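Local coordinates for protein peptide methionine sulfoxide reductase msrA/msrB (Neisseria gonorrhoeae, PDB 2H30) that probably takes up electrons from DsbD through its thioredoxin-like N-terminal domain, the part crystallised here, and passes them to downstream methionine sulfoxide reductase domains, at residues Phe45-Cys50 / Leu83-Asp88. The protein carries 2 engineered substitutions. Numbering follows the deposited sequence.
Sequences FWASWC and LHEKKD
E85 reaches across to S48 and grips it with both carboxylate oxygens. CB of E85 lies 4.5 Å from NE1 of W49. CG stands anti to the backbone N (chi1 178°), and a bend at the next torsion (chi2 62°) turns the carboxylate toward the 45-50 loop. CD of E85 lies 3.4 Å from OG of S48 and carries two oxygens that divide the work. OE2 of E85 accepts the backbone N-H of S48 (N to OE2 2.8 Å) in a fairly straight bond (163°), while OE1 of E85 takes the S48 hydroxyl OG at 2.6 Å; both use syn lone pairs, so S48 is clasped in bidentate fashion. OE1 also accepts the N-H of K86 on its anti side, slightly out of the carboxylate plane, which helps fix the rotation of the carboxylate. A water gives one hydrogen to OE2 and the other to O of W46, tying the buried acid to a second point on the loop. CB of A47 sits 3.5 Å from OE2 of E85 and also lies against one face of the W49 indole, near its rim. The indole edge faces N of E85, with O of L83 and O of H84 oblique to the ring: NE1 makes a weak, bent bond to O of L83, and CZ2 of W49 meets CB of L83 at 4.2 Å. Aliphatic CE of K86 passes 3.6 Å from OG of S48. Residues A47 to C50 form a type I turn, with C50 at the N-cap of helix 51-64; C50 and C53 match the thioredoxin-type CxxC, consistent with a redox site. The contact thus joins the loop leaving central strand 41-45 for that helix to the loop between the adjacent parallel strand 73-78 and helix 90-95, whose W94 touches S48 and makes a cation-pi contact with K86.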
ATOM      1  N   PHE A  45      -0.327   1.654  -3.340  1.00 10.65           N
ATOM      2  CA  PHE A  45      -1.625   1.702  -4.042  1.00 10.28           C
ATOM      3  C   PHE A  45      -1.427   1.051  -5.392  1.00 11.25           C
ATOM      4  O   PHE A  45      -0.461   1.363  -6.117  1.00 11.92           O
ATOM      5  CB  PHE A  45      -2.066   3.160  -4.251  1.00 11.92           C
ATOM      6  CG  PHE A  45      -2.365   3.859  -2.958  1.00 12.78           C
ATOM      7  CD1 PHE A  45      -1.351   4.441  -2.200  1.00 13.59           C
ATOM      8  CD2 PHE A  45      -3.659   3.862  -2.477  1.00 14.25           C
ATOM      9  CE1 PHE A  45      -1.679   5.069  -0.972  1.00 16.20           C
ATOM     10  CE2 PHE A  45      -4.000   4.512  -1.264  1.00 14.17           C
ATOM     11  CZ  PHE A  45      -3.021   5.109  -0.499  1.00 14.21           C
ATOM     12  N   TRP A  46      -2.389   0.215  -5.761  1.00 11.00           N
ATOM     13  CA  TRP A  46      -2.295  -0.526  -7.015  1.00 11.05           C
ATOM     14  C   TRP A  46      -3.672  -0.887  -7.554  1.00 11.95           C
ATOM     15  O   TRP A  46      -4.689  -0.659  -6.882  1.00 12.55           O
ATOM     16  CB  TRP A  46      -1.434  -1.788  -6.817  1.00 11.29           C
ATOM     17  CG  TRP A  46      -1.999  -2.811  -5.871  1.00 12.09           C
ATOM     18  CD1 TRP A  46      -1.934  -2.779  -4.490  1.00 13.78           C
ATOM     19  CD2 TRP A  46      -2.603  -4.055  -6.217  1.00 12.65           C
ATOM     20  NE1 TRP A  46      -2.529  -3.942  -3.963  1.00 12.33           N
ATOM     21  CE2 TRP A  46      -2.976  -4.702  -5.016  1.00 12.08           C
ATOM     22  CE3 TRP A  46      -2.955  -4.634  -7.442  1.00 12.93           C
ATOM     23  CZ2 TRP A  46      -3.578  -5.953  -4.984  1.00 14.77           C
ATOM     24  CZ3 TRP A  46      -3.597  -5.884  -7.409  1.00 14.09           C
ATOM     25  CH2 TRP A  46      -3.911  -6.525  -6.205  1.00 14.17           C
ATOM     26  N   ALA A  47      -3.693  -1.440  -8.783  1.00 12.83           N
ATOM     27  CA  ALA A  47      -4.909  -1.919  -9.421  1.00 12.93           C
ATOM     28  C   ALA A  47      -4.629  -3.172 -10.196  1.00 13.90           C
ATOM     29  O   ALA A  47      -3.519  -3.350 -10.720  1.00 13.15           O
ATOM     30  CB  ALA A  47      -5.490  -0.879 -10.346  1.00 14.01           C
ATOM     31  N   SER A  48      -5.690  -3.957 -10.332  1.00 13.76           N
ATOM     32  CA  SER A  48      -5.608  -5.274 -11.032  1.00 13.58           C
ATOM     33  C   SER A  48      -5.248  -5.093 -12.512  1.00 14.65           C
ATOM     34  O   SER A  48      -4.680  -6.013 -13.115  1.00 17.18           O
ATOM     35  CB  SER A  48      -6.924  -6.025 -10.913  1.00 15.18           C
ATOM     36  OG  SER A  48      -7.939  -5.304 -11.595  1.00 16.82           O
ATOM     37  N   TRP A  49      -5.567  -3.934 -13.086  1.00 15.42           N
ATOM     38  CA  TRP A  49      -5.367  -3.727 -14.520  1.00 15.84           C
ATOM     39  C   TRP A  49      -3.987  -3.237 -14.876  1.00 18.28           C
ATOM     40  O   TRP A  49      -3.723  -2.966 -16.073  1.00 20.05           O
ATOM     41  CB  TRP A  49      -6.449  -2.774 -15.108  1.00 16.97           C
ATOM     42  CG  TRP A  49      -6.749  -1.565 -14.298  1.00 17.48           C
ATOM     43  CD1 TRP A  49      -7.882  -1.343 -13.574  1.00 17.69           C
ATOM     44  CD2 TRP A  49      -5.944  -0.376 -14.168  1.00 18.42           C
ATOM     45  NE1 TRP A  49      -7.832  -0.081 -12.981  1.00 19.25           N
ATOM     46  CE2 TRP A  49      -6.668   0.534 -13.348  1.00 17.28           C
ATOM     47  CE3 TRP A  49      -4.684   0.012 -14.676  1.00 19.43           C
ATOM     48  CZ2 TRP A  49      -6.146   1.800 -13.013  1.00 19.85           C
ATOM     49  CZ3 TRP A  49      -4.186   1.274 -14.361  1.00 20.92           C
ATOM     50  CH2 TRP A  49      -4.936   2.149 -13.542  1.00 19.04           C
ATOM     51  N   CYS A  50      -3.112  -3.075 -13.867  1.00 16.22           N
ATOM     52  CA  CYS A  50      -1.785  -2.480 -14.093  1.00 15.82           C
ATOM     53  C   CYS A  50      -0.779  -3.636 -14.054  1.00 15.86           C
ATOM     54  O   CYS A  50      -0.482  -4.185 -12.987  1.00 15.23           O
ATOM     55  CB  CYS A  50      -1.448  -1.521 -12.961  1.00 16.43           C
ATOM     56  SG  CYS A  50       0.244  -0.909 -13.257  1.00 20.97           S
ATOM     57  N   LEU A  83     -11.233   4.229 -10.556  1.00 20.08           N
ATOM     58  CA  LEU A  83     -10.344   4.197 -11.711  1.00 20.69           C
ATOM     59  C   LEU A  83     -10.438   2.860 -12.470  1.00 21.52           C
ATOM     60  O   LEU A  83      -9.390   2.242 -12.847  1.00 22.31           O
ATOM     61  CB  LEU A  83      -8.890   4.492 -11.321  1.00 21.42           C
ATOM     62  CG  LEU A  83      -8.612   5.851 -10.667  1.00 24.26           C
ATOM     63  CD1 LEU A  83      -7.146   5.996 -10.184  1.00 28.92           C
ATOM     64  CD2 LEU A  83      -8.926   7.004 -11.621  1.00 26.37           C
ATOM     65  N   HIS A  84     -11.674   2.401 -12.673  1.00 22.11           N
ATOM     66  CA  HIS A  84     -11.988   1.191 -13.456  1.00 22.85           C
ATOM     67  C   HIS A  84     -11.484  -0.105 -12.851  1.00 21.72           C
ATOM     68  O   HIS A  84     -11.461  -1.161 -13.521  1.00 22.63           O
ATOM     69  CB  HIS A  84     -11.563   1.316 -14.931  1.00 25.46           C
ATOM     70  CG  HIS A  84     -12.156   2.512 -15.607  1.00 32.24           C
ATOM     71  ND1 HIS A  84     -13.505   2.612 -15.887  1.00 37.97           N
ATOM     72  CD2 HIS A  84     -11.597   3.680 -16.008  1.00 38.17           C
ATOM     73  CE1 HIS A  84     -13.746   3.783 -16.452  1.00 39.88           C
ATOM     74  NE2 HIS A  84     -12.607   4.454 -16.528  1.00 40.86           N
ATOM     75  N   GLU A  85     -11.121  -0.042 -11.551  1.00 18.06           N
ATOM     76  CA  GLU A  85     -10.885  -1.289 -10.851  1.00 17.44           C
ATOM     77  C   GLU A  85     -12.171  -2.106 -10.784  1.00 18.27           C
ATOM     78  O   GLU A  85     -13.309  -1.513 -10.762  1.00 20.19           O
ATOM     79  CB  GLU A  85     -10.346  -0.981  -9.415  1.00 16.15           C
ATOM     80  CG  GLU A  85     -10.113  -2.210  -8.567  1.00 17.24           C
ATOM     81  CD  GLU A  85      -9.057  -3.122  -9.173  1.00 17.84           C
ATOM     82  OE1 GLU A  85      -9.439  -4.040  -9.960  1.00 16.42           O
ATOM     83  OE2 GLU A  85      -7.873  -2.901  -8.882  1.00 15.81           O
ATOM     84  N   LYS A  86     -12.021  -3.427 -10.763  1.00 18.45           N
ATOM     85  CA  LYS A  86     -13.131  -4.350 -10.557  1.00 18.50           C
ATOM     86  C   LYS A  86     -13.986  -3.920  -9.384  1.00 19.93           C
ATOM     87  O   LYS A  86     -13.481  -3.410  -8.390  1.00 19.33           O
ATOM     88  CB  LYS A  86     -12.594  -5.757 -10.293  1.00 19.46           C
ATOM     89  CG  LYS A  86     -11.830  -6.319 -11.558  1.00 20.83           C
ATOM     90  CD  LYS A  86     -11.123  -7.622 -11.214  1.00 21.34           C
ATOM     91  CE  LYS A  86     -10.158  -8.075 -12.321  1.00 22.88           C
ATOM     92  NZ  LYS A  86     -10.928  -8.433 -13.552  1.00 29.27           N
ATOM     93  N   LYS A  87     -15.312  -4.070  -9.522  1.00 20.34           N
ATOM     94  CA  LYS A  87     -16.206  -3.713  -8.423  1.00 22.58           C
ATOM     95  C   LYS A  87     -16.022  -4.545  -7.167  1.00 20.96           C
ATOM     96  O   LYS A  87     -15.456  -5.659  -7.170  1.00 20.57           O
ATOM     97  CB  LYS A  87     -17.672  -3.823  -8.934  1.00 23.03           C
ATOM     98  CG  LYS A  87     -17.901  -2.817  -9.994  1.00 27.92           C
ATOM     99  CD  LYS A  87     -19.338  -2.655 -10.508  1.00 30.04           C
ATOM    100  CE  LYS A  87     -19.484  -1.223 -11.104  1.00 39.44           C
ATOM    101  NZ  LYS A  87     -18.133  -0.521 -11.188  1.00 42.24           N
ATOM    102  N   ASP A  88     -16.530  -4.021  -6.049  1.00 21.68           N
ATOM    103  CA  ASP A  88     -16.517  -4.758  -4.811  1.00 23.56           C
ATOM    104  C   ASP A  88     -17.139  -6.138  -4.994  1.00 23.58           C
ATOM    105  O   ASP A  88     -18.155  -6.261  -5.701  1.00 24.46           O
ATOM    106  CB  ASP A  88     -17.288  -3.998  -3.740  1.00 25.49           C
ATOM    107  CG  ASP A  88     -16.992  -4.531  -2.353  1.00 29.56           C
ATOM    108  OD1 ASP A  88     -15.799  -4.786  -2.041  1.00 33.28           O
ATOM    109  OD2 ASP A  88     -17.953  -4.694  -1.566  1.00 36.38           O
TER
HETATM  110  O   HOH W   1      -7.372  -0.726  -7.328  1.00 15.34           O